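Local coordinates for S-adenosyl-L-methionine methyl transferase (Ruegeria pomeroyi DSS-3, PDB 3IHT), which binds S-adenosylmethionine and probably transfers its methyl group to an acceptor substrate, as a Rossmann-like methyltransferase, at residues Leu137-Leu142 against Ile170-Gly174; Leu96-Leu100 against Leu132-His136; Asn122-Arg127 against Asp147-Phe151. All coordinates share one frame; numbering follows the deposited sequence. Where two conformers were deposited one is given.

Contact 1 of 3, residues Leu137-Leu142 against Ile170-Gly174; sequences LAQGGL and IYRRG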
loop_
_atom_site.group_PDB
_atom_site.type_symbol
_atom_site.label_atom_id
_atom_site.label_comp_id
_atom_site.label_asym_id
_atom_site.label_seq_id
_atom_site.Cartn_x
_atom_site.Cartn_y
_atom_site.Cartn_z
ATOM N N LEU A 137 23.667 -1.541 15.778
ATOM C CA LEU A 137 22.977 -2.596 16.488
ATOM C C LEU A 137 23.719 -3.050 17.764
ATOM O O LEU A 137 24.936 -3.329 17.748
ATOM C CB LEU A 137 22.740 -3.785 15.597
ATOM C CG LEU A 137 21.639 -3.752 14.550
ATOM C CD1 LEU A 137 21.557 -5.152 13.960
ATOM C CD2 LEU A 137 20.301 -3.351 15.134
ATOM N N ALA A 138 22.976 -3.080 18.864
ATOM C CA ALA A 138 23.425 -3.762 20.080
ATOM C C ALA A 138 23.511 -5.262 19.850
ATOM O O ALA A 138 22.902 -5.810 18.939
ATOM C CB ALA A 138 22.474 -3.447 21.251
ATOM N N GLN A 139 24.270 -5.934 20.699
ATOM C CA GLN A 139 24.245 -7.399 20.694
ATOM C C GLN A 139 22.831 -7.879 20.926
ATOM O O GLN A 139 22.135 -7.397 21.844
ATOM C CB GLN A 139 25.208 -7.962 21.752
ATOM C CG GLN A 139 26.648 -7.703 21.458
ATOM C CD GLN A 139 27.590 -8.283 22.522
ATOM O OE1 GLN A 139 27.457 -9.435 22.936
ATOM N NE2 GLN A 139 28.566 -7.485 22.932
ATOM N N GLY A 140 22.401 -8.809 20.069
ATOM C CA GLY A 140 21.049 -9.304 20.055
ATOM C C GLY A 140 20.052 -8.475 19.246
ATOM O O GLY A 140 18.911 -8.879 19.062
ATOM N N GLY A 141 20.485 -7.316 18.776
ATOM C CA GLY A 141 19.644 -6.444 17.969
ATOM C C GLY A 141 19.289 -7.039 16.628
ATOM O O GLY A 141 20.060 -7.819 16.058
ATOM N N LEU A 142 18.130 -6.650 16.112
ATOM C CA LEU A 142 17.664 -7.137 14.821
ATOM C C LEU A 142 17.535 -5.986 13.818
ATOM O O LEU A 142 17.334 -4.798 14.220
ATOM C CB LEU A 142 16.330 -7.857 14.981
ATOM C CG LEU A 142 16.318 -9.107 15.864
ATOM C CD1 LEU A 142 14.903 -9.684 15.925
ATOM C CD2 LEU A 142 17.288 -10.164 15.350
ATOM N N ILE A 170 15.334 -10.378 7.550
ATOM C CA ILE A 170 15.647 -10.157 8.967
ATOM C C ILE A 170 17.082 -10.572 9.261
ATOM O O ILE A 170 17.504 -11.654 8.878
ATOM C CB ILE A 170 14.716 -10.932 9.906
ATOM C CG1 ILE A 170 13.247 -10.649 9.586
ATOM C CG2 ILE A 170 15.082 -10.601 11.409
ATOM C CD1 ILE A 170 12.236 -11.559 10.389
ATOM N N TYR A 171 17.829 -9.692 9.935
ATOM C CA TYR A 171 19.206 -9.955 10.293
ATOM C C TYR A 171 19.424 -9.702 11.775
ATOM O O TYR A 171 18.698 -8.921 12.393
ATOM C CB TYR A 171 20.158 -9.096 9.476
ATOM C CG TYR A 171 19.944 -9.170 7.986
ATOM C CD1 TYR A 171 18.999 -8.356 7.369
ATOM C CD2 TYR A 171 20.665 -10.062 7.191
ATOM C CE1 TYR A 171 18.787 -8.411 6.011
ATOM C CE2 TYR A 171 20.434 -10.123 5.830
ATOM C CZ TYR A 171 19.518 -9.294 5.254
ATOM O OH TYR A 171 19.299 -9.341 3.909
ATOM N N ARG A 172 20.418 -10.373 12.353
ATOM C CA ARG A 172 20.674 -10.269 13.792
ATOM C C ARG A 172 22.153 -10.066 14.093
ATOM O O ARG A 172 23.008 -10.684 13.454
ATOM C CB ARG A 172 20.211 -11.551 14.495
ATOM C CG ARG A 172 20.454 -11.569 16.021
ATOM C CD ARG A 172 19.708 -12.729 16.680
ATOM N NE ARG A 172 20.229 -14.028 16.272
ATOM C CZ ARG A 172 19.600 -15.197 16.439
ATOM N NH1 ARG A 172 18.395 -15.247 16.990
ATOM N NH2 ARG A 172 20.163 -16.325 16.012
ATOM N N ARG A 173 22.456 -9.223 15.078
ATOM C CA ARG A 173 23.822 -9.123 15.592
ATOM C C ARG A 173 24.013 -10.202 16.645
ATOM O O ARG A 173 23.409 -10.151 17.720
ATOM C CB ARG A 173 24.098 -7.783 16.244
ATOM C CG ARG A 173 25.549 -7.669 16.633
ATOM C CD ARG A 173 25.913 -6.337 17.252
ATOM N NE ARG A 173 27.247 -6.455 17.874
ATOM C CZ ARG A 173 27.807 -5.549 18.672
ATOM N NH1 ARG A 173 27.199 -4.411 18.965
ATOM N NH2 ARG A 173 29.000 -5.802 19.183
ATOM N N GLY A 174 24.789 -11.214 16.304
ATOM C CA GLY A 174 25.036 -12.324 17.210
ATOM C C GLY A 174 25.945 -11.967 18.366
ATOM O O GLY A 174 26.473 -10.857 18.602
ATOM O OXT GLY A 174 26.200 -12.854 19.172
#

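Contact 2 of 3, residues Leu96-Leu100 against Leu132-His136; sequences LPATL and LIEPH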
loop_
_atom_site.group_PDB
_atom_site.type_symbol
_atom_site.label_atom_id
_atom_site.label_comp_id
_atom_site.label_asym_id
_atom_site.label_seq_id
_atom_site.Cartn_x
_atom_site.Cartn_y
_atom_site.Cartn_z
ATOM N N LEU A 96 22.937 8.897 9.879
ATOM C CA LEU A 96 23.341 7.656 10.552
ATOM C C LEU A 96 24.712 7.804 11.244
ATOM O O LEU A 96 24.822 7.550 12.451
ATOM C CB LEU A 96 23.240 6.421 9.645
ATOM C CG LEU A 96 21.824 5.839 9.497
ATOM C CD1 LEU A 96 21.731 4.808 8.389
ATOM C CD2 LEU A 96 21.381 5.182 10.849
ATOM N N PRO A 97 25.747 8.267 10.518
ATOM C CA PRO A 97 27.025 8.449 11.208
ATOM C C PRO A 97 26.951 9.463 12.356
ATOM O O PRO A 97 27.543 9.265 13.401
ATOM C CB PRO A 97 27.954 8.962 10.107
ATOM C CG PRO A 97 27.395 8.456 8.868
ATOM C CD PRO A 97 25.890 8.359 9.058
ATOM N N ALA A 98 26.194 10.530 12.176
ATOM C CA ALA A 98 26.006 11.527 13.254
ATOM C C ALA A 98 25.337 10.902 14.504
ATOM O O ALA A 98 25.725 11.179 15.677
ATOM C CB ALA A 98 25.193 12.718 12.754
ATOM N N THR A 99 24.336 10.070 14.257
ATOM C CA THR A 99 23.608 9.413 15.324
ATOM C C THR A 99 24.501 8.393 16.036
ATOM O O THR A 99 24.387 8.206 17.244
ATOM C CB THR A 99 22.308 8.767 14.789
ATOM O OG1 THR A 99 21.510 9.806 14.186
ATOM C CG2 THR A 99 21.538 8.090 15.929
ATOM N N LEU A 100 25.382 7.719 15.297
ATOM C CA LEU A 100 26.308 6.778 15.930
ATOM C C LEU A 100 27.206 7.475 16.961
ATOM O O LEU A 100 27.486 6.914 18.023
ATOM C CB LEU A 100 27.173 6.061 14.893
ATOM C CG LEU A 100 27.952 4.838 15.403
ATOM C CD1 LEU A 100 27.013 3.637 15.799
ATOM C CD2 LEU A 100 28.951 4.413 14.316
ATOM N N LEU A 132 26.534 1.504 6.797
ATOM C CA LEU A 132 26.165 2.629 7.646
ATOM C C LEU A 132 25.212 2.209 8.760
ATOM O O LEU A 132 25.206 2.823 9.817
ATOM C CB LEU A 132 25.541 3.774 6.844
ATOM C CG LEU A 132 26.385 4.384 5.717
ATOM C CD1 LEU A 132 25.602 5.563 5.052
ATOM C CD2 LEU A 132 27.736 4.820 6.209
ATOM N N ILE A 133 24.400 1.196 8.509
ATOM C CA ILE A 133 23.458 0.701 9.497
ATOM C C ILE A 133 24.080 -0.274 10.501
ATOM O O ILE A 133 23.775 -0.195 11.707
ATOM C CB ILE A 133 22.266 0.026 8.833
ATOM C CG1 ILE A 133 21.434 1.051 8.069
ATOM C CG2 ILE A 133 21.433 -0.818 9.846
ATOM C CD1 ILE A 133 20.382 0.475 7.091
ATOM N N GLU A 134 24.919 -1.174 10.009
ATOM C CA GLU A 134 25.464 -2.286 10.817
ATOM C C GLU A 134 26.047 -1.879 12.189
ATOM O O GLU A 134 25.697 -2.515 13.196
ATOM C CB GLU A 134 26.478 -3.119 10.015
ATOM C CG GLU A 134 26.929 -4.361 10.725
ATOM C CD GLU A 134 27.478 -5.437 9.773
ATOM O OE1 GLU A 134 27.676 -5.155 8.558
ATOM O OE2 GLU A 134 27.713 -6.564 10.252
ATOM N N PRO A 135 26.860 -0.804 12.262
ATOM C CA PRO A 135 27.452 -0.433 13.555
ATOM C C PRO A 135 26.472 0.029 14.655
ATOM O O PRO A 135 26.887 0.161 15.815
ATOM C CB PRO A 135 28.428 0.725 13.213
ATOM C CG PRO A 135 28.558 0.706 11.726
ATOM C CD PRO A 135 27.314 0.086 11.171
ATOM N N HIS A 136 25.204 0.249 14.305
ATOM C CA HIS A 136 24.222 0.775 15.234
ATOM C C HIS A 136 23.606 -0.265 16.162
ATOM O O HIS A 136 23.042 0.111 17.195
ATOM C CB HIS A 136 23.124 1.509 14.497
ATOM C CG HIS A 136 23.567 2.816 13.910
ATOM N ND1 HIS A 136 23.393 4.020 14.552
ATOM C CD2 HIS A 136 24.252 3.088 12.775
ATOM C CE1 HIS A 136 23.913 4.982 13.817
ATOM N NE2 HIS A 136 24.441 4.443 12.730
#

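Contact 3 of 3, residues Asn122-Arg127 against Asp147-Phe151; sequences NDRFAR and DRMYF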
loop_
_atom_site.group_PDB
_atom_site.type_symbol
_atom_site.label_atom_id
_atom_site.label_comp_id
_atom_site.label_asym_id
_atom_site.label_seq_id
_atom_site.Cartn_x
_atom_site.Cartn_y
_atom_site.Cartn_z
ATOM N N ASN A 122 16.788 0.731 -5.768
ATOM C CA ASN A 122 16.626 0.307 -4.374
ATOM C C ASN A 122 17.754 -0.610 -3.903
ATOM O O ASN A 122 18.242 -0.488 -2.769
ATOM C CB ASN A 122 15.248 -0.361 -4.164
ATOM C CG ASN A 122 14.092 0.604 -4.361
ATOM O OD1 ASN A 122 14.255 1.835 -4.412
ATOM N ND2 ASN A 122 12.884 0.036 -4.461
ATOM N N ASP A 123 18.158 -1.534 -4.767
ATOM C CA ASP A 123 19.211 -2.480 -4.457
ATOM C C ASP A 123 20.602 -1.818 -4.350
ATOM O O ASP A 123 21.389 -2.133 -3.439
ATOM C CB ASP A 123 19.216 -3.600 -5.451
ATOM C CG ASP A 123 20.405 -4.513 -5.287
ATOM O OD1 ASP A 123 20.520 -5.229 -4.268
ATOM O OD2 ASP A 123 21.265 -4.527 -6.179
ATOM N N ARG A 124 20.878 -0.848 -5.217
ATOM C CA ARG A 124 22.129 -0.075 -5.056
ATOM C C ARG A 124 22.176 0.702 -3.729
ATOM O O ARG A 124 23.236 0.809 -3.089
ATOM C CB ARG A 124 22.359 0.867 -6.222
ATOM C CG ARG A 124 22.616 0.115 -7.519
ATOM C CD ARG A 124 23.048 1.056 -8.605
ATOM N NE ARG A 124 21.989 1.929 -9.106
ATOM C CZ ARG A 124 21.142 1.628 -10.088
ATOM N NH1 ARG A 124 21.126 0.438 -10.657
ATOM N NH2 ARG A 124 20.300 2.551 -10.513
ATOM N N PHE A 125 21.030 1.232 -3.323
ATOM C CA PHE A 125 20.952 1.974 -2.070
ATOM C C PHE A 125 21.094 1.062 -0.863
ATOM O O PHE A 125 21.797 1.378 0.081
ATOM C CB PHE A 125 19.630 2.742 -1.975
ATOM C CG PHE A 125 19.592 3.734 -0.835
ATOM C CD1 PHE A 125 20.426 4.830 -0.822
ATOM C CD2 PHE A 125 18.715 3.555 0.217
ATOM C CE1 PHE A 125 20.405 5.752 0.220
ATOM C CE2 PHE A 125 18.674 4.494 1.275
ATOM C CZ PHE A 125 19.514 5.579 1.276
ATOM N N ALA A 126 20.480 -0.104 -0.930
ATOM C CA ALA A 126 20.624 -1.120 0.099
ATOM C C ALA A 126 22.120 -1.485 0.287
ATOM O O ALA A 126 22.614 -1.601 1.421
ATOM C CB ALA A 126 19.826 -2.365 -0.285
ATOM N N ARG A 127 22.834 -1.647 -0.832
ATOM C CA ARG A 127 24.245 -1.942 -0.778
ATOM C C ARG A 127 24.994 -0.804 -0.083
ATOM O O ARG A 127 25.776 -1.004 0.863
ATOM C CB ARG A 127 24.777 -2.148 -2.199
ATOM C CG ARG A 127 26.256 -2.486 -2.313
ATOM C CD ARG A 127 26.685 -2.555 -3.793
ATOM N NE ARG A 127 25.969 -3.608 -4.536
ATOM C CZ ARG A 127 26.392 -4.860 -4.692
ATOM N NH1 ARG A 127 27.586 -5.252 -4.221
ATOM N NH2 ARG A 127 25.630 -5.732 -5.361
ATOM N N ASP A 147 14.426 -4.475 1.621
ATOM C CA ASP A 147 15.448 -4.747 0.604
ATOM C C ASP A 147 16.470 -5.750 1.161
ATOM O O ASP A 147 16.874 -5.624 2.309
ATOM C CB ASP A 147 16.237 -3.443 0.324
ATOM C CG ASP A 147 15.373 -2.293 -0.266
ATOM O OD1 ASP A 147 14.906 -2.509 -1.402
ATOM O OD2 ASP A 147 15.220 -1.196 0.389
ATOM N N ARG A 148 16.902 -6.709 0.350
ATOM C CA ARG A 148 18.041 -7.543 0.690
ATOM C C ARG A 148 19.289 -6.701 1.018
ATOM O O ARG A 148 19.595 -5.772 0.287
ATOM C CB ARG A 148 18.383 -8.486 -0.438
ATOM C CG ARG A 148 19.480 -9.468 -0.034
ATOM C CD ARG A 148 19.867 -10.382 -1.140
ATOM N NE ARG A 148 18.732 -11.179 -1.574
ATOM C CZ ARG A 148 18.367 -12.364 -1.075
ATOM N NH1 ARG A 148 19.020 -12.936 -0.067
ATOM N NH2 ARG A 148 17.295 -12.969 -1.596
HETATM N N MSE A 149 19.972 -7.022 2.120
HETATM C CA MSE A 149 21.043 -6.188 2.621
HETATM C C MSE A 149 22.400 -6.851 2.399
HETATM O O MSE A 149 22.476 -8.011 2.002
HETATM C CB MSE A 149 20.820 -5.878 4.097
HETATM C CG MSE A 149 19.501 -5.235 4.390
HETATM SE SE MSE A 149 19.183 -3.509 3.460
HETATM C CE MSE A 149 20.153 -2.379 4.683
ATOM N N TYR A 150 23.463 -6.086 2.615
ATOM C CA TYR A 150 24.809 -6.514 2.351
ATOM C C TYR A 150 25.697 -6.288 3.563
ATOM O O TYR A 150 26.568 -5.416 3.561
ATOM C CB TYR A 150 25.336 -5.703 1.162
ATOM C CG TYR A 150 24.596 -5.946 -0.152
ATOM C CD1 TYR A 150 23.421 -5.289 -0.447
ATOM C CD2 TYR A 150 25.127 -6.810 -1.120
ATOM C CE1 TYR A 150 22.755 -5.495 -1.643
ATOM C CE2 TYR A 150 24.479 -7.002 -2.326
ATOM C CZ TYR A 150 23.305 -6.366 -2.582
ATOM O OH TYR A 150 22.678 -6.553 -3.799
ATOM N N PHE A 151 25.455 -7.056 4.621
ATOM C CA PHE A 151 26.137 -6.887 5.894
ATOM C C PHE A 151 27.399 -7.750 6.003
ATOM O O PHE A 151 27.533 -8.729 5.284
ATOM C CB PHE A 151 25.197 -7.244 7.048
ATOM C CG PHE A 151 24.043 -6.310 7.196
ATOM C CD1 PHE A 151 24.270 -4.942 7.378
ATOM C CD2 PHE A 151 22.742 -6.768 7.161
ATOM C CE1 PHE A 151 23.195 -4.049 7.528
ATOM C CE2 PHE A 151 21.678 -5.877 7.340
ATOM C CZ PHE A 151 21.915 -4.517 7.501
HETATM O O HOH W 1 16.532 0.855 -0.819
HETATM O O HOH W 2 12.932 -2.624 -3.665
HETATM O O HOH W 3 18.703 -5.189 -2.260
#

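Contact 1 of 3, residues Leu137-Leu142 against Ile170-Gly174
Arg-173 reaches back along the corner at Ala-138 to Gly-141 and passes its guanidinium across Gln-139, whose CG lies over the centre of one face, 3.7 Å from Arg-173 CZ. The amide and guanidinium planes stand 47° apart, so the two groups do not stack flat. With CG anti to the backbone N (chi1 -174°) and the chain extended as far as NE, the arginine is long enough to send NH1 to Leu-137 O (2.8 Å), a bond that lies in the carbonyl plane and close to the guanidinium plane. This bond, with that from Gly-140 N to Arg-173 O, ties the chain end to the turn. The positive phi of Gly-140 suits the third position of the type II turn. Further along, Leu-142 and Arg-172 lie side by side and point the same way, while the charged end of Arg-172 forms a salt bridge with Glu-155. The strands themselves are joined by Arg-173 N donating to Gly-141 O (2.9 Å) and by Leu-142 and Arg-172, a non-hydrogen-bonded antiparallel pair. Strand 169-172 thus runs antiparallel between 141-145 and the edge strand 155-157, in the 3-2-1-4-5-7-6 order of class I methyltransferases.

Contact 2 of 3, residues Leu96-Leu100 against Leu132-His136
Leu-96 to Leu-100, a stretch of helix 92-103, faces the end of helix 119-133 and the 3-10 turn that follows it, with CA atoms 6.5 Å apart at Leu-96 and Leu-132 and much the same at Leu-100 and His-136. The imidazole of His-136 is the piece that enters between the two leucines. Leu-100 CD1 stands over the centre of one ring face, 3.8 Å from the His-136 ring centroid, and Leu-96 CD2 covers the opposite face from nearer the rim, making two CH-pi contacts. The ring edge points at the helix backbone: His-136 CE1 lies 3.0 Å from Leu-96 O, a carbonyl that already accepts Leu-100 N within its own helix. In Leu-100, chi1 (-167°) points the branch at the ring, and chi2 (67°) then puts CD1 over it and CD2 on Pro-135 CB at 3.9 Å; the leucine and the proline cross at about a right angle. At the other end Leu-96 CD1 packs on Ile-133 CG1 (3.8 Å) and, more loosely, on Leu-132 CB. Leu-96 touches Phe-70 of strand 67-71 and Ile-133 touches Leu-47 of strand 44-47, so both helices pack on the Rossmann-like sheet; the Leu-96 side chain is about 4 Å from that of Ile-92, which binds S-adenosylmethionine. Were the imidazole of His-136 cut back to an alanine methyl, a gap would probably open between Leu-96 and Leu-100. Clamped between methyls on both faces, the imidazole has little scope to turn and acts here mainly as a flat packing piece.

Contact 3 of 3, residues Asn122-Arg127 against Asp147-Phe151
Tyr-150 and Asp-123 make the direct polar link: the phenol OH donates at 2.6 Å to Asp-123 OD1, which accepts through its syn lone pair and lies in plane at the ring edge. The carboxylate plane is 51° from that of the ring. Water carries the other polar links. One molecule donates to both Asn-122 O and Asp-147 OD2; a second accepts from Asn-122 ND2 and donates to Asp-147 OD1; a third donates to Asp-123 OD1 and Arg-148 O, so Asp-123 OD1 receives two bonds, from Tyr-150 OH and from this water. Asn-122 OD1 is taken by the backbone N of Gly-116. The helix carrying Asn-122 and Asp-123, 119-133, packs against the sheet of the Rossmann-like fold, and its Phe-125 touches the bound S-adenosylmethionine, while 147-151 belongs to the loop that leaves strand 141-145. Pi contacts come from Arg-127, which is extended through CG (chi1 -179°) and then bent at chi3 to fold back over Tyr-150. Its CB lies over one ring face, 4.2 Å from the Tyr-150 ring centroid, and its CZ is 4.3 Å from the same centroid, an off-centre cation-pi contact with the guanidinium tilted 40° to the ring. Apolar packing centres on Ala-126, whose CB meets Asp-147 CB at 3.8 Å and the selenium of selenomethionine Met-149 at 4.0 Å; Arg-148 O is a close van der Waals neighbour of the same methyl, 3.5 Å from Ala-126 CB.

The three contacts lie 14 to 17 Å apart, centre to centre, within one Rossmann-like methyltransferase domain. Contacts 2 and 3 both use helix 119-133, at its C-terminal end and mostly in its first half, and meet where Ile-133 packs on Met-149. Contact 1 follows contact 2 directly in the chain, since strand 137-138 follows that helix after a short 3-10 segment, and contact 3 crosses both in sequence. Contacts 1 and 3 also touch: Tyr-171 OH probably bonds to Met-149 N, and the Tyr-171 ring packs on Phe-151. The helix is thus tied to helix 92-103, to the loop after strand 141-145 and, through that loop, to strand 169-172, with the cofactor pocket reached at Phe-125.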